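Local coordinates for putative lipoprotein (Clostridium difficile, PDB 4EXR) that is of unknown function but carries two PepSY-family (peptidase propeptide and YPEB) domains and is probably a membrane-attached lipoprotein, at residues V142-K146 with I158-S162; N22-M26 with I130-W134. One frame throughout, in Å; residues are numbered along the deposited sequence.

Contact 1. Residues V142-K146 with I158-S162; sequences VTFYK and IKVDS
Tyr145 and Val160 face each other as an antiparallel hydrogen-bonded pair and make the tight part of this contact. Tyr145 N gives to Val160 O and Val160 N to Tyr145 O, each bond 2.8 Å long. The second is much the straighter, with 168° at the hydrogen against 143°. Both side chains leave on the same face of the sheet, where helix 116-126 buries them and Tyr145 OH reaches Met114 O. Thr143 O is gripped twice by Ser162 where the second strand ends: Ser162 N approaches in the carbonyl plane, while Ser162 OG comes from above it, 2.7 Å from Thr143 O. Turned between its own N and carbonyl carbon (chi1 63°), that hydroxyl folds back onto the carbonyl. The pairing belongs to the hairpin of strands 142-151 and 154-161 in the second PepSY domain. On the face bearing Lys146 and Lys159, the extended Lys159 stem still packs along the Phe144 ring, its CD in an off-centre CH-pi contact 4.1 Å from the ring centroid. Only toward the partly exposed lysine ends does the contact loosen: water 1 accepts from Lys146 NZ at 3.2 Å and weakly from Lys159 NZ, bridging probably repelling ammonium groups, and Asp157 forms a weak, long ion pair with Lys146 NZ.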
ATOM      1  N   VAL A 142     -24.781  13.633   1.796  1.00 27.73           N
ATOM      2  CA  VAL A 142     -25.517  12.606   2.511  1.00 31.01           C
ATOM      3  C   VAL A 142     -24.555  11.458   2.787  1.00 30.49           C
ATOM      4  O   VAL A 142     -23.995  10.901   1.860  1.00 26.93           O
ATOM      5  CB  VAL A 142     -26.695  12.052   1.672  1.00 31.26           C
ATOM      6  CG1 VAL A 142     -27.431  10.956   2.448  1.00 35.29           C
ATOM      7  CG2 VAL A 142     -27.648  13.160   1.279  1.00 37.65           C
ATOM      8  N   THR A 143     -24.350  11.126   4.060  1.00 25.20           N
ATOM      9  CA  THR A 143     -23.565   9.942   4.412  1.00 26.27           C
ATOM     10  C   THR A 143     -24.521   8.767   4.518  1.00 26.47           C
ATOM     11  O   THR A 143     -25.501   8.802   5.269  1.00 27.58           O
ATOM     12  CB  THR A 143     -22.781  10.143   5.727  1.00 25.01           C
ATOM     13  OG1 THR A 143     -21.853  11.219   5.552  1.00 26.19           O
ATOM     14  CG2 THR A 143     -22.013   8.864   6.126  1.00 22.31           C
ATOM     15  N   PHE A 144     -24.249   7.726   3.744  1.00 21.50           N
ATOM     16  CA  PHE A 144     -25.141   6.588   3.703  1.00 24.05           C
ATOM     17  C   PHE A 144     -24.379   5.282   3.909  1.00 25.20           C
ATOM     18  O   PHE A 144     -23.182   5.190   3.621  1.00 23.85           O
ATOM     19  CB  PHE A 144     -25.899   6.558   2.367  1.00 26.05           C
ATOM     20  CG  PHE A 144     -24.999   6.622   1.162  1.00 33.72           C
ATOM     21  CD1 PHE A 144     -24.436   5.469   0.637  1.00 27.47           C
ATOM     22  CD2 PHE A 144     -24.707   7.837   0.560  1.00 32.84           C
ATOM     23  CE1 PHE A 144     -23.590   5.531  -0.458  1.00 24.91           C
ATOM     24  CE2 PHE A 144     -23.871   7.902  -0.537  1.00 32.30           C
ATOM     25  CZ  PHE A 144     -23.315   6.746  -1.052  1.00 28.35           C
ATOM     26  N   TYR A 145     -25.083   4.278   4.424  1.00 23.99           N
ATOM     27  CA  TYR A 145     -24.583   2.916   4.358  1.00 24.98           C
ATOM     28  C   TYR A 145     -24.899   2.395   2.966  1.00 30.41           C
ATOM     29  O   TYR A 145     -25.977   2.647   2.429  1.00 31.51           O
ATOM     30  CB  TYR A 145     -25.278   2.024   5.386  1.00 24.37           C
ATOM     31  CG  TYR A 145     -24.740   2.124   6.801  1.00 27.84           C
ATOM     32  CD1 TYR A 145     -23.615   1.402   7.190  1.00 26.20           C
ATOM     33  CD2 TYR A 145     -25.384   2.906   7.754  1.00 26.02           C
ATOM     34  CE1 TYR A 145     -23.129   1.480   8.485  1.00 24.40           C
ATOM     35  CE2 TYR A 145     -24.912   2.979   9.062  1.00 22.90           C
ATOM     36  CZ  TYR A 145     -23.788   2.262   9.413  1.00 25.94           C
ATOM     37  OH  TYR A 145     -23.312   2.347  10.701  1.00 27.51           O
ATOM     38  N   LYS A 146     -23.958   1.679   2.371  1.00 26.63           N
ATOM     39  CA  LYS A 146     -24.205   1.003   1.111  1.00 26.41           C
ATOM     40  C   LYS A 146     -24.101  -0.486   1.416  1.00 32.93           C
ATOM     41  O   LYS A 146     -23.025  -0.978   1.746  1.00 27.92           O
ATOM     42  CB  LYS A 146     -23.147   1.401   0.096  1.00 27.80           C
ATOM     43  CG  LYS A 146     -23.287   0.744  -1.274  1.00 34.04           C
ATOM     44  CD  LYS A 146     -22.077   1.119  -2.113  1.00 38.74           C
ATOM     45  CE  LYS A 146     -22.225   0.719  -3.561  1.00 61.11           C
ATOM     46  NZ  LYS A 146     -21.059   1.200  -4.361  1.00 68.92           N
ATOM     47  N   ILE A 158     -27.795  -1.454  -1.893  1.00 30.61           N
ATOM     48  CA  ILE A 158     -28.865  -0.689  -1.284  1.00 31.62           C
ATOM     49  C   ILE A 158     -28.223   0.432  -0.480  1.00 28.67           C
ATOM     50  O   ILE A 158     -27.396   0.169   0.393  1.00 30.93           O
ATOM     51  CB  ILE A 158     -29.688  -1.549  -0.294  1.00 35.94           C
ATOM     52  CG1 ILE A 158     -30.048  -2.912  -0.897  1.00 44.38           C
ATOM     53  CG2 ILE A 158     -30.930  -0.777   0.185  1.00 34.56           C
ATOM     54  CD1 ILE A 158     -31.028  -2.847  -2.036  1.00 47.74           C
ATOM     55  N   LYS A 159     -28.601   1.673  -0.762  1.00 28.48           N
ATOM     56  CA  LYS A 159     -28.083   2.800  -0.000  1.00 31.02           C
ATOM     57  C   LYS A 159     -29.107   3.254   1.026  1.00 31.73           C
ATOM     58  O   LYS A 159     -30.268   3.509   0.690  1.00 33.21           O
ATOM     59  CB  LYS A 159     -27.669   3.938  -0.936  1.00 28.19           C
ATOM     60  CG  LYS A 159     -26.596   3.491  -1.920  1.00 33.44           C
ATOM     61  CD  LYS A 159     -26.121   4.597  -2.844  1.00 35.45           C
ATOM     62  CE  LYS A 159     -24.975   4.082  -3.713  1.00 40.28           C
ATOM     63  NZ  LYS A 159     -24.508   5.091  -4.695  1.00 51.03           N
ATOM     64  N   VAL A 160     -28.674   3.312   2.284  1.00 28.25           N
ATOM     65  CA  VAL A 160     -29.539   3.678   3.399  1.00 26.50           C
ATOM     66  C   VAL A 160     -28.985   4.926   4.097  1.00 29.49           C
ATOM     67  O   VAL A 160     -27.824   4.931   4.501  1.00 28.50           O
ATOM     68  CB  VAL A 160     -29.603   2.525   4.429  1.00 31.59           C
ATOM     69  CG1 VAL A 160     -30.455   2.911   5.630  1.00 32.38           C
ATOM     70  CG2 VAL A 160     -30.105   1.225   3.780  1.00 29.97           C
ATOM     71  N   ASP A 161     -29.804   5.976   4.233  1.00 28.76           N
ATOM     72  CA  ASP A 161     -29.410   7.168   5.000  1.00 25.33           C
ATOM     73  C   ASP A 161     -28.943   6.769   6.401  1.00 31.15           C
ATOM     74  O   ASP A 161     -29.668   6.097   7.146  1.00 31.85           O
ATOM     75  CB  ASP A 161     -30.573   8.159   5.114  1.00 26.97           C
ATOM     76  CG  ASP A 161     -30.151   9.478   5.746  1.00 43.60           C
ATOM     77  OD1 ASP A 161     -29.828   9.495   6.957  1.00 37.23           O
ATOM     78  OD2 ASP A 161     -30.147  10.505   5.035  1.00 49.66           O
ATOM     79  N   SER A 162     -27.731   7.179   6.759  1.00 28.54           N
ATOM     80  CA  SER A 162     -27.088   6.669   7.978  1.00 28.67           C
ATOM     81  C   SER A 162     -27.741   7.189   9.266  1.00 34.41           C
ATOM     82  O   SER A 162     -27.538   6.621  10.347  1.00 33.23           O
ATOM     83  CB  SER A 162     -25.596   7.002   7.973  1.00 25.78           C
ATOM     84  OG  SER A 162     -25.420   8.408   7.989  1.00 31.03           O
TER
HETATM   85  O   HOH W   1     -21.207   4.212  -5.434  1.00 55.83           O

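Contact 2. Residues N22-M26 with I130-W134; sequences NENLM and IVKEW
Lys132 NZ and Glu23 OE1 form a salt bridge 2.7 Å long, the ammonium meeting the carboxylate from above its plane rather than within it. Lys132 leaves its strand away from the N-terminal segment, and a bend at chi2 (-70°) carries the chain back until NZ also lies near Glu23 CB. The second polar link is nearly straight: Leu25 N donates to Val131 O over 3.0 Å, with 175° at the hydrogen. Together they fasten the loop that precedes helix 34-44 across strand 130-139, the first strand of the second PepSY domain, at a steep angle, instead of adding a strand to the sheet. Asn24 shapes the loop through an Asx turn, in which its OD1 accepts from Met26 N as the chain enters a 3-10 turn. The Asn24 side chain crosses that of Ile130 at about a right angle, its CG lying opposite the backbone N (chi1 -161°), and its ND2 lies 3.4 Å from Ile130 CD1. Farther along, Leu25 settles over the strand backbone, its CG 3.7 Å from Lys132 O, and also touches Phe62 of strand 61-69. The selenomethionine at Met26 passes obliquely by Val131, CG against CG2, then bends away toward helix 116-126. At the far end Leu25 CD1 comes to 3.8 Å from Trp134 CD1, meeting the indole obliquely.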
ATOM      1  N   ASN A  22     -18.869 -19.051   6.755  1.00 92.30           N
ATOM      2  CA  ASN A  22     -20.045 -18.516   6.079  1.00 91.66           C
ATOM      3  C   ASN A  22     -19.853 -17.060   5.657  1.00 81.06           C
ATOM      4  O   ASN A  22     -19.077 -16.324   6.263  1.00 77.21           O
ATOM      5  CB  ASN A  22     -21.288 -18.652   6.961  1.00 96.77           C
ATOM      6  CG  ASN A  22     -22.564 -18.304   6.220  1.00 98.41           C
ATOM      7  OD1 ASN A  22     -22.755 -18.700   5.068  1.00102.19           O
ATOM      8  ND2 ASN A  22     -23.437 -17.546   6.871  1.00 93.24           N
ATOM      9  N   GLU A  23     -20.580 -16.653   4.621  1.00 70.87           N
ATOM     10  CA  GLU A  23     -20.377 -15.354   3.994  1.00 66.24           C
ATOM     11  C   GLU A  23     -21.466 -14.335   4.342  1.00 55.31           C
ATOM     12  O   GLU A  23     -21.391 -13.180   3.931  1.00 56.72           O
ATOM     13  CB  GLU A  23     -20.292 -15.534   2.480  1.00 73.12           C
ATOM     14  CG  GLU A  23     -19.853 -16.935   2.071  1.00 85.52           C
ATOM     15  CD  GLU A  23     -19.709 -17.100   0.571  1.00 96.91           C
ATOM     16  OE1 GLU A  23     -19.811 -16.089  -0.158  1.00101.32           O
ATOM     17  OE2 GLU A  23     -19.490 -18.243   0.121  1.00101.78           O
ATOM     18  N   ASN A  24     -22.474 -14.756   5.098  1.00 46.73           N
ATOM     19  CA  ASN A  24     -23.541 -13.844   5.497  1.00 44.75           C
ATOM     20  C   ASN A  24     -23.090 -12.970   6.662  1.00 40.95           C
ATOM     21  O   ASN A  24     -22.903 -13.462   7.772  1.00 48.90           O
ATOM     22  CB  ASN A  24     -24.803 -14.627   5.878  1.00 51.08           C
ATOM     23  CG  ASN A  24     -26.062 -13.772   5.849  1.00 51.81           C
ATOM     24  OD1 ASN A  24     -26.003 -12.542   5.850  1.00 68.67           O
ATOM     25  ND2 ASN A  24     -27.209 -14.427   5.815  1.00 59.72           N
ATOM     26  N   LEU A  25     -22.906 -11.675   6.409  1.00 40.88           N
ATOM     27  CA  LEU A  25     -22.499 -10.754   7.463  1.00 34.51           C
ATOM     28  C   LEU A  25     -23.553 -10.664   8.556  1.00 39.18           C
ATOM     29  O   LEU A  25     -23.240 -10.355   9.705  1.00 45.02           O
ATOM     30  CB  LEU A  25     -22.221  -9.352   6.907  1.00 36.13           C
ATOM     31  CG  LEU A  25     -20.997  -9.120   6.028  1.00 37.19           C
ATOM     32  CD1 LEU A  25     -20.752  -7.618   5.870  1.00 30.20           C
ATOM     33  CD2 LEU A  25     -19.778  -9.815   6.607  1.00 41.92           C
HETATM   34  N   MSE A  26     -24.802 -10.929   8.191  1.00 40.64           N
HETATM   35  CA  MSE A  26     -25.907 -10.876   9.142  1.00 45.92           C
HETATM   36  C   MSE A  26     -25.874 -12.022  10.153  1.00 57.34           C
HETATM   37  O   MSE A  26     -26.472 -11.928  11.227  1.00 66.97           O
HETATM   38  CB  MSE A  26     -27.245 -10.865   8.402  1.00 47.42           C
HETATM   39  CG  MSE A  26     -27.653  -9.486   7.933  1.00 49.69           C
HETATM   40 SE   MSE A  26     -28.194  -8.383   9.454  0.75 66.60          SE
HETATM   41  CE  MSE A  26     -30.064  -8.951   9.557  1.00 58.34           C
ATOM     42  N   ILE A 130     -28.589 -12.323   0.822  1.00 38.63           N
ATOM     43  CA  ILE A 130     -27.471 -12.452   1.744  1.00 38.78           C
ATOM     44  C   ILE A 130     -26.574 -11.211   1.675  1.00 37.62           C
ATOM     45  O   ILE A 130     -26.137 -10.820   0.591  1.00 37.84           O
ATOM     46  CB  ILE A 130     -26.612 -13.677   1.380  1.00 43.70           C
ATOM     47  CG1 ILE A 130     -27.459 -14.956   1.385  1.00 55.64           C
ATOM     48  CG2 ILE A 130     -25.428 -13.799   2.318  1.00 46.84           C
ATOM     49  CD1 ILE A 130     -28.146 -15.237   2.702  1.00 59.20           C
ATOM     50  N   VAL A 131     -26.297 -10.609   2.832  1.00 34.70           N
ATOM     51  CA  VAL A 131     -25.426  -9.436   2.911  1.00 33.88           C
ATOM     52  C   VAL A 131     -23.964  -9.861   2.853  1.00 37.86           C
ATOM     53  O   VAL A 131     -23.498 -10.609   3.707  1.00 43.82           O
ATOM     54  CB  VAL A 131     -25.666  -8.626   4.202  1.00 33.37           C
ATOM     55  CG1 VAL A 131     -24.698  -7.443   4.282  1.00 30.77           C
ATOM     56  CG2 VAL A 131     -27.115  -8.132   4.284  1.00 33.28           C
ATOM     57  N   LYS A 132     -23.245  -9.376   1.844  1.00 31.97           N
ATOM     58  CA  LYS A 132     -21.856  -9.761   1.622  1.00 33.41           C
ATOM     59  C   LYS A 132     -20.866  -8.708   2.106  1.00 38.33           C
ATOM     60  O   LYS A 132     -19.753  -9.038   2.500  1.00 37.36           O
ATOM     61  CB  LYS A 132     -21.601  -9.987   0.130  1.00 34.01           C
ATOM     62  CG  LYS A 132     -22.433 -11.095  -0.492  1.00 46.28           C
ATOM     63  CD  LYS A 132     -21.992 -12.462  -0.004  1.00 56.67           C
ATOM     64  CE  LYS A 132     -22.804 -13.564  -0.669  1.00 70.06           C
ATOM     65  NZ  LYS A 132     -22.283 -14.910  -0.321  1.00 82.65           N
ATOM     66  N   GLU A 133     -21.273  -7.442   2.037  1.00 35.01           N
ATOM     67  CA  GLU A 133     -20.399  -6.332   2.395  0.50 32.01           C
ATOM     68  C   GLU A 133     -21.239  -5.135   2.798  1.00 32.47           C
ATOM     69  O   GLU A 133     -22.398  -5.014   2.401  1.00 32.72           O
ATOM     70  CB  GLU A 133     -19.494  -5.949   1.209  0.50 36.93           C
ATOM     71  CG  GLU A 133     -18.447  -4.876   1.537  0.50 45.24           C
ATOM     72  CD  GLU A 133     -17.979  -4.095   0.322  0.50 47.51           C
ATOM     73  OE1 GLU A 133     -17.792  -4.716  -0.743  0.50 55.05           O
ATOM     74  OE2 GLU A 133     -17.806  -2.859   0.433  0.50 34.64           O
ATOM     75  N   TRP A 134     -20.654  -4.257   3.611  1.00 31.46           N
ATOM     76  CA  TRP A 134     -21.259  -2.953   3.827  1.00 27.75           C
ATOM     77  C   TRP A 134     -20.160  -1.907   3.820  1.00 27.93           C
ATOM     78  O   TRP A 134     -19.000  -2.203   4.110  1.00 25.61           O
ATOM     79  CB  TRP A 134     -22.132  -2.873   5.088  1.00 27.62           C
ATOM     80  CG  TRP A 134     -21.441  -3.023   6.418  1.00 27.52           C
ATOM     81  CD1 TRP A 134     -21.473  -4.128   7.243  1.00 32.17           C
ATOM     82  CD2 TRP A 134     -20.653  -2.036   7.103  1.00 28.86           C
ATOM     83  NE1 TRP A 134     -20.751  -3.878   8.382  1.00 32.69           N
ATOM     84  CE2 TRP A 134     -20.237  -2.611   8.322  1.00 31.05           C
ATOM     85  CE3 TRP A 134     -20.259  -0.723   6.802  1.00 25.84           C
ATOM     86  CZ2 TRP A 134     -19.442  -1.925   9.230  1.00 26.65           C
ATOM     87  CZ3 TRP A 134     -19.475  -0.045   7.714  1.00 28.55           C
ATOM     88  CH2 TRP A 134     -19.071  -0.647   8.909  1.00 27.30           C
TER

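Overall arrangement
The centres of contacts 1 and 2 lie about 17 Å apart, and both reach the same antiparallel sheet. Contact 2 uses strand 130-139 and contact 1 the hairpin of strands 142-151 and 154-161 that follows it, so contact 2 closes before contact 1 opens along the chain. Strands 130-139 and 142-151 are neighbours, and the contacts meet where Tyr145 CE1 packs 4.0 Å from Trp134 CE3. Helix 116-126 lies against residues of both. Contact 1 is thus local pairing within the second PepSY domain, whereas contact 2, spanning 103 intervening residues, brings residues 22-26 onto strand 130-139, which adjoins strand 49-58, near where the two halves of the sheet meet.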